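Local coordinates for AlyGC (Glaciecola chathamensis, PDB 5GKD), which probably cleaves alginate by beta-elimination, as a calcium-containing polysaccharide lyase of family 6, at residues A566-Q578 / K594-T608. Sequence-based numbering, arbitrary orientation.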
loop_
_atom_site.group_PDB
_atom_site.type_symbol
_atom_site.label_atom_id
_atom_site.label_comp_id
_atom_site.label_asym_id
_atom_site.label_seq_id
_atom_site.Cartn_x
_atom_site.Cartn_y
_atom_site.Cartn_z
ATOM N N ALA A 566 9.071 -3.788 5.444
ATOM C CA ALA A 566 8.229 -4.660 4.640
ATOM C C ALA A 566 7.059 -3.879 4.053
ATOM O O ALA A 566 6.406 -3.111 4.756
ATOM C CB ALA A 566 7.706 -5.830 5.483
ATOM N N GLY A 567 6.792 -4.086 2.765
ATOM C CA GLY A 567 5.613 -3.504 2.158
ATOM C C GLY A 567 4.335 -4.131 2.680
ATOM O O GLY A 567 4.309 -5.282 3.123
ATOM N N ASN A 568 3.263 -3.348 2.649
ATOM C CA ASN A 568 1.950 -3.881 2.999
ATOM C C ASN A 568 1.625 -5.111 2.154
ATOM O O ASN A 568 1.843 -5.127 0.943
ATOM C CB ASN A 568 0.880 -2.801 2.820
ATOM C CG ASN A 568 0.858 -1.804 3.976
ATOM O OD1 ASN A 568 0.149 -2.003 4.960
ATOM N ND2 ASN A 568 1.630 -0.737 3.862
ATOM N N ARG A 569 1.137 -6.158 2.813
ATOM C CA ARG A 569 0.752 -7.410 2.173
ATOM C C ARG A 569 1.940 -8.138 1.546
ATOM O O ARG A 569 1.750 -8.963 0.664
ATOM C CB ARG A 569 -0.350 -7.191 1.123
ATOM C CG ARG A 569 -1.631 -6.543 1.668
ATOM C CD ARG A 569 -2.208 -7.372 2.814
ATOM N NE ARG A 569 -3.643 -7.214 2.971
ATOM C CZ ARG A 569 -4.262 -6.943 4.115
ATOM N NH1 ARG A 569 -3.569 -6.804 5.237
ATOM N NH2 ARG A 569 -5.587 -6.837 4.133
ATOM N N SER A 570 3.168 -7.839 1.962
ATOM C CA SER A 570 4.334 -8.579 1.503
ATOM C C SER A 570 4.563 -9.778 2.416
ATOM O O SER A 570 4.093 -9.812 3.552
ATOM C CB SER A 570 5.582 -7.685 1.469
ATOM O OG SER A 570 6.008 -7.315 2.777
ATOM N N PHE A 571 5.289 -10.774 1.909
ATOM C CA PHE A 571 5.486 -11.994 2.693
ATOM C C PHE A 571 6.859 -12.594 2.418
ATOM O O PHE A 571 7.160 -12.983 1.286
ATOM C CB PHE A 571 4.387 -13.025 2.418
ATOM C CG PHE A 571 4.420 -14.201 3.377
ATOM C CD1 PHE A 571 3.755 -14.138 4.595
ATOM C CD2 PHE A 571 5.149 -15.352 3.074
ATOM C CE1 PHE A 571 3.809 -15.202 5.484
ATOM C CE2 PHE A 571 5.192 -16.413 3.956
ATOM C CZ PHE A 571 4.523 -16.341 5.159
ATOM N N ALA A 572 7.688 -12.666 3.460
ATOM C CA ALA A 572 8.976 -13.341 3.393
ATOM C C ALA A 572 8.833 -14.803 3.810
ATOM O O ALA A 572 8.484 -15.094 4.957
ATOM C CB ALA A 572 10.000 -12.637 4.284
ATOM N N ASP A 573 9.113 -15.724 2.880
ATOM C CA ASP A 573 9.258 -17.131 3.251
ATOM C C ASP A 573 10.283 -17.307 4.375
ATOM O O ASP A 573 10.118 -18.163 5.246
ATOM C CB ASP A 573 9.649 -17.969 2.032
ATOM C CG ASP A 573 8.436 -18.336 1.144
ATOM O OD1 ASP A 573 7.415 -18.786 1.671
ATOM O OD2 ASP A 573 8.512 -18.212 -0.087
ATOM N N TYR A 574 11.349 -16.504 4.373
ATOM C CA TYR A 574 12.182 -16.385 5.562
ATOM C C TYR A 574 13.031 -15.135 5.467
ATOM O O TYR A 574 13.364 -14.666 4.376
ATOM C CB TYR A 574 13.095 -17.605 5.794
ATOM C CG TYR A 574 14.105 -17.894 4.704
ATOM C CD1 TYR A 574 15.322 -17.212 4.636
ATOM C CD2 TYR A 574 13.854 -18.871 3.756
ATOM C CE1 TYR A 574 16.245 -17.500 3.625
ATOM C CE2 TYR A 574 14.758 -19.157 2.757
ATOM C CZ TYR A 574 15.942 -18.477 2.691
ATOM O OH TYR A 574 16.814 -18.810 1.687
ATOM N N ILE A 575 13.374 -14.615 6.636
ATOM C CA ILE A 575 14.418 -13.619 6.811
ATOM C C ILE A 575 15.425 -14.228 7.774
ATOM O O ILE A 575 15.060 -14.613 8.891
ATOM C CB ILE A 575 13.859 -12.296 7.354
ATOM C CG1 ILE A 575 12.881 -11.696 6.347
ATOM C CG2 ILE A 575 14.966 -11.310 7.640
ATOM C CD1 ILE A 575 12.009 -10.620 6.935
ATOM N N GLU A 576 16.674 -14.356 7.337
ATOM C CA GLU A 576 17.710 -14.986 8.146
ATOM C C GLU A 576 18.927 -14.079 8.269
ATOM O O GLU A 576 19.500 -13.665 7.259
ATOM C CB GLU A 576 18.127 -16.327 7.555
ATOM C CG GLU A 576 18.534 -17.296 8.638
ATOM C CD GLU A 576 19.554 -18.294 8.187
ATOM O OE1 GLU A 576 19.768 -19.276 8.933
ATOM O OE2 GLU A 576 20.134 -18.092 7.095
ATOM N N VAL A 577 19.324 -13.793 9.505
ATOM C CA VAL A 577 20.476 -12.956 9.816
ATOM C C VAL A 577 21.454 -13.785 10.643
ATOM O O VAL A 577 21.099 -14.274 11.725
ATOM C CB VAL A 577 20.069 -11.686 10.574
ATOM C CG1 VAL A 577 21.282 -10.850 10.892
ATOM C CG2 VAL A 577 19.048 -10.879 9.760
ATOM N N GLN A 578 22.680 -13.943 10.136
ATOM C CA GLN A 578 23.732 -14.708 10.805
ATOM C C GLN A 578 25.007 -13.879 10.868
ATOM O O GLN A 578 25.406 -13.278 9.864
ATOM C CB GLN A 578 24.033 -16.028 10.081
ATOM C CG GLN A 578 22.890 -17.006 9.986
ATOM C CD GLN A 578 22.522 -17.608 11.324
ATOM O OE1 GLN A 578 23.298 -17.553 12.277
ATOM N NE2 GLN A 578 21.333 -18.185 11.406
ATOM N N LYS A 594 2.930 -4.756 9.372
ATOM C CA LYS A 594 2.065 -3.911 8.548
ATOM C C LYS A 594 0.597 -4.334 8.545
ATOM O O LYS A 594 -0.265 -3.516 8.212
ATOM C CB LYS A 594 2.578 -3.873 7.108
ATOM C CG LYS A 594 3.999 -3.369 6.993
ATOM C CD LYS A 594 4.162 -2.079 7.806
ATOM C CE LYS A 594 5.586 -1.548 7.808
ATOM N NZ LYS A 594 5.976 -0.847 6.558
ATOM N N GLU A 595 0.276 -5.575 8.887
ATOM C CA GLU A 595 -1.079 -6.076 8.664
ATOM C C GLU A 595 -1.902 -5.953 9.941
ATOM O O GLU A 595 -2.232 -6.926 10.619
ATOM C CB GLU A 595 -1.033 -7.514 8.157
ATOM C CG GLU A 595 0.129 -7.790 7.227
ATOM C CD GLU A 595 0.143 -6.883 6.013
ATOM O OE1 GLU A 595 -0.944 -6.495 5.558
ATOM O OE2 GLU A 595 1.235 -6.569 5.508
ATOM N N THR A 596 -2.266 -4.719 10.243
ATOM C CA THR A 596 -2.966 -4.404 11.477
ATOM C C THR A 596 -4.481 -4.445 11.324
ATOM O O THR A 596 -5.193 -4.021 12.230
ATOM C CB THR A 596 -2.533 -3.031 11.987
ATOM O OG1 THR A 596 -2.640 -2.089 10.919
ATOM C CG2 THR A 596 -1.088 -3.067 12.448
ATOM N N ASP A 597 -4.993 -4.943 10.207
ATOM C CA ASP A 597 -6.428 -5.114 10.057
ATOM C C ASP A 597 -6.931 -6.458 10.600
ATOM O O ASP A 597 -8.105 -6.778 10.430
ATOM C CB ASP A 597 -6.824 -4.930 8.594
ATOM C CG ASP A 597 -6.059 -5.823 7.659
ATOM O OD1 ASP A 597 -5.038 -6.422 8.063
ATOM O OD2 ASP A 597 -6.480 -5.922 6.495
ATOM N N ASP A 598 -6.071 -7.237 11.250
ATOM C CA ASP A 598 -6.482 -8.390 12.072
ATOM C C ASP A 598 -7.326 -9.408 11.295
ATOM O O ASP A 598 -8.297 -9.957 11.818
ATOM C CB ASP A 598 -7.222 -7.932 13.336
ATOM C CG ASP A 598 -6.303 -7.215 14.320
ATOM O OD1 ASP A 598 -5.108 -7.075 14.013
ATOM O OD2 ASP A 598 -6.768 -6.812 15.407
ATOM N N LEU A 599 -6.940 -9.682 10.049
ATOM C CA LEU A 599 -7.558 -10.728 9.248
ATOM C C LEU A 599 -6.713 -11.997 9.215
ATOM O O LEU A 599 -6.889 -12.830 8.317
ATOM C CB LEU A 599 -7.802 -10.232 7.822
ATOM C CG LEU A 599 -8.590 -8.932 7.709
ATOM C CD1 LEU A 599 -8.672 -8.498 6.259
ATOM C CD2 LEU A 599 -9.977 -9.106 8.281
ATOM N N GLY A 600 -5.785 -12.152 10.153
ATOM C CA GLY A 600 -4.935 -13.328 10.164
ATOM C C GLY A 600 -3.752 -13.293 9.219
ATOM O O GLY A 600 -3.040 -14.302 9.115
ATOM N N ILE A 601 -3.501 -12.152 8.540
ATOM C CA ILE A 601 -2.422 -12.008 7.571
ATOM C C ILE A 601 -1.141 -11.589 8.298
ATOM O O ILE A 601 -1.179 -10.855 9.291
ATOM C CB ILE A 601 -2.823 -10.991 6.476
ATOM C CG1 ILE A 601 -4.131 -11.411 5.789
ATOM C CG2 ILE A 601 -1.750 -10.882 5.431
ATOM C CD1 ILE A 601 -4.704 -10.363 4.881
ATOM N N TYR A 602 0.011 -12.041 7.805
ATOM C CA TYR A 602 1.279 -11.654 8.418
ATOM C C TYR A 602 2.356 -11.560 7.337
ATOM O O TYR A 602 2.110 -11.848 6.164
ATOM C CB TYR A 602 1.656 -12.601 9.577
ATOM C CG TYR A 602 1.755 -14.084 9.286
ATOM C CD1 TYR A 602 0.613 -14.888 9.196
ATOM C CD2 TYR A 602 2.996 -14.708 9.173
ATOM C CE1 TYR A 602 0.715 -16.265 8.989
ATOM C CE2 TYR A 602 3.105 -16.078 8.955
ATOM C CZ TYR A 602 1.969 -16.844 8.866
ATOM O OH TYR A 602 2.094 -18.184 8.648
ATOM N N ASN A 603 3.564 -11.136 7.751
ATOM C CA ASN A 603 4.615 -10.680 6.844
ATOM C C ASN A 603 5.816 -11.612 6.726
ATOM O O ASN A 603 6.651 -11.394 5.836
ATOM C CB ASN A 603 5.141 -9.301 7.279
ATOM C CG ASN A 603 4.089 -8.210 7.194
ATOM O OD1 ASN A 603 3.823 -7.505 8.175
ATOM N ND2 ASN A 603 3.495 -8.045 6.008
ATOM N N VAL A 604 5.942 -12.624 7.588
ATOM C CA VAL A 604 7.141 -13.458 7.622
ATOM C C VAL A 604 6.840 -14.823 8.239
ATOM O O VAL A 604 6.216 -14.918 9.299
ATOM C CB VAL A 604 8.286 -12.754 8.386
ATOM C CG1 VAL A 604 7.870 -12.419 9.826
ATOM C CG2 VAL A 604 9.555 -13.610 8.376
ATOM N N GLU A 605 7.298 -15.892 7.583
ATOM C CA GLU A 605 7.110 -17.224 8.139
ATOM C C GLU A 605 8.181 -17.556 9.179
ATOM O O GLU A 605 7.853 -18.000 10.279
ATOM C CB GLU A 605 7.093 -18.272 7.018
ATOM C CG GLU A 605 6.668 -19.668 7.485
ATOM C CD GLU A 605 5.221 -19.756 7.962
ATOM O OE1 GLU A 605 4.423 -18.830 7.710
ATOM O OE2 GLU A 605 4.874 -20.776 8.590
ATOM N N TYR A 606 9.457 -17.356 8.843
ATOM C CA TYR A 606 10.589 -17.613 9.733
ATOM C C TYR A 606 11.466 -16.375 9.805
ATOM O O TYR A 606 12.087 -16.002 8.808
ATOM C CB TYR A 606 11.433 -18.792 9.254
ATOM C CG TYR A 606 10.699 -20.086 9.134
ATOM C CD1 TYR A 606 10.516 -20.924 10.238
ATOM C CD2 TYR A 606 10.196 -20.485 7.914
ATOM C CE1 TYR A 606 9.837 -22.136 10.116
ATOM C CE2 TYR A 606 9.525 -21.671 7.784
ATOM C CZ TYR A 606 9.341 -22.484 8.880
ATOM O OH TYR A 606 8.671 -23.656 8.695
ATOM N N LEU A 607 11.535 -15.758 10.978
ATOM C CA LEU A 607 12.512 -14.721 11.280
ATOM C C LEU A 607 13.587 -15.325 12.175
ATOM O O LEU A 607 13.283 -15.761 13.291
ATOM C CB LEU A 607 11.842 -13.552 11.999
ATOM C CG LEU A 607 12.377 -12.132 11.929
ATOM C CD1 LEU A 607 12.157 -11.433 13.244
ATOM C CD2 LEU A 607 13.799 -12.027 11.467
ATOM N N THR A 608 14.832 -15.338 11.703
ATOM C CA THR A 608 15.942 -15.902 12.466
ATOM C C THR A 608 17.092 -14.905 12.541
ATOM O O THR A 608 17.546 -14.409 11.508
ATOM C CB THR A 608 16.434 -17.219 11.849
ATOM O OG1 THR A 608 15.403 -18.198 11.934
ATOM C CG2 THR A 608 17.649 -17.743 12.607
HETATM O O HOH W 1 -1.528 -3.783 4.739
HETATM O O HOH W 2 7.399 -9.021 4.422
HETATM O O HOH W 3 1.193 -9.867 3.891
HETATM O O HOH W 4 14.652 -17.489 8.897
#
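Ile601 CD1 lies over the centre of one face of the Arg569 guanidinium, 3.5 Å from CZ, while the carboxylates of Glu595 and Asp597 meet its edge. Here two successive coils of a right-handed parallel beta-helix stack, loop on loop, before strands 574-578 and 606-608 pair in parallel. Arginine suits the place because its flat, multi-pronged end serves two acids: NH1 and NH2 grip Asp597 end-on, NH2 reaching the syn lone pair of OD2 at 2.7 Å, and NH1 also meets Glu595 OE1 at 2.7 Å. A bend at chi2 (-57°) turns the chain back toward the neighbouring coil, although CB points away from it. A leucine in its place would probably leave both carboxylates without their cationic mate and Asp597 freer to turn. Glu595 OE2 accepts from Arg569 N on its syn side and from Asn603 ND2 on its anti side, tying the turn Gly567-Ser570 to the next coil. Asn603 suits its place because both ends of the amide are used: ND2 also donates almost straight to Ser570 O (3.1 Å, 175°), and OD1 accepts from Lys594 N. Farther along, the edge of Phe571 points at the face of Tyr602 in an offset edge-to-face pair, planes at 68°, CE1 touching Tyr602 CE2 at 3.6 Å. In the strands, buried Ile575 and Leu607 share one sheet face, CG2 meeting CD2 at 4.1 Å, and Ile575 N donates to Tyr606 O at 2.9 Å.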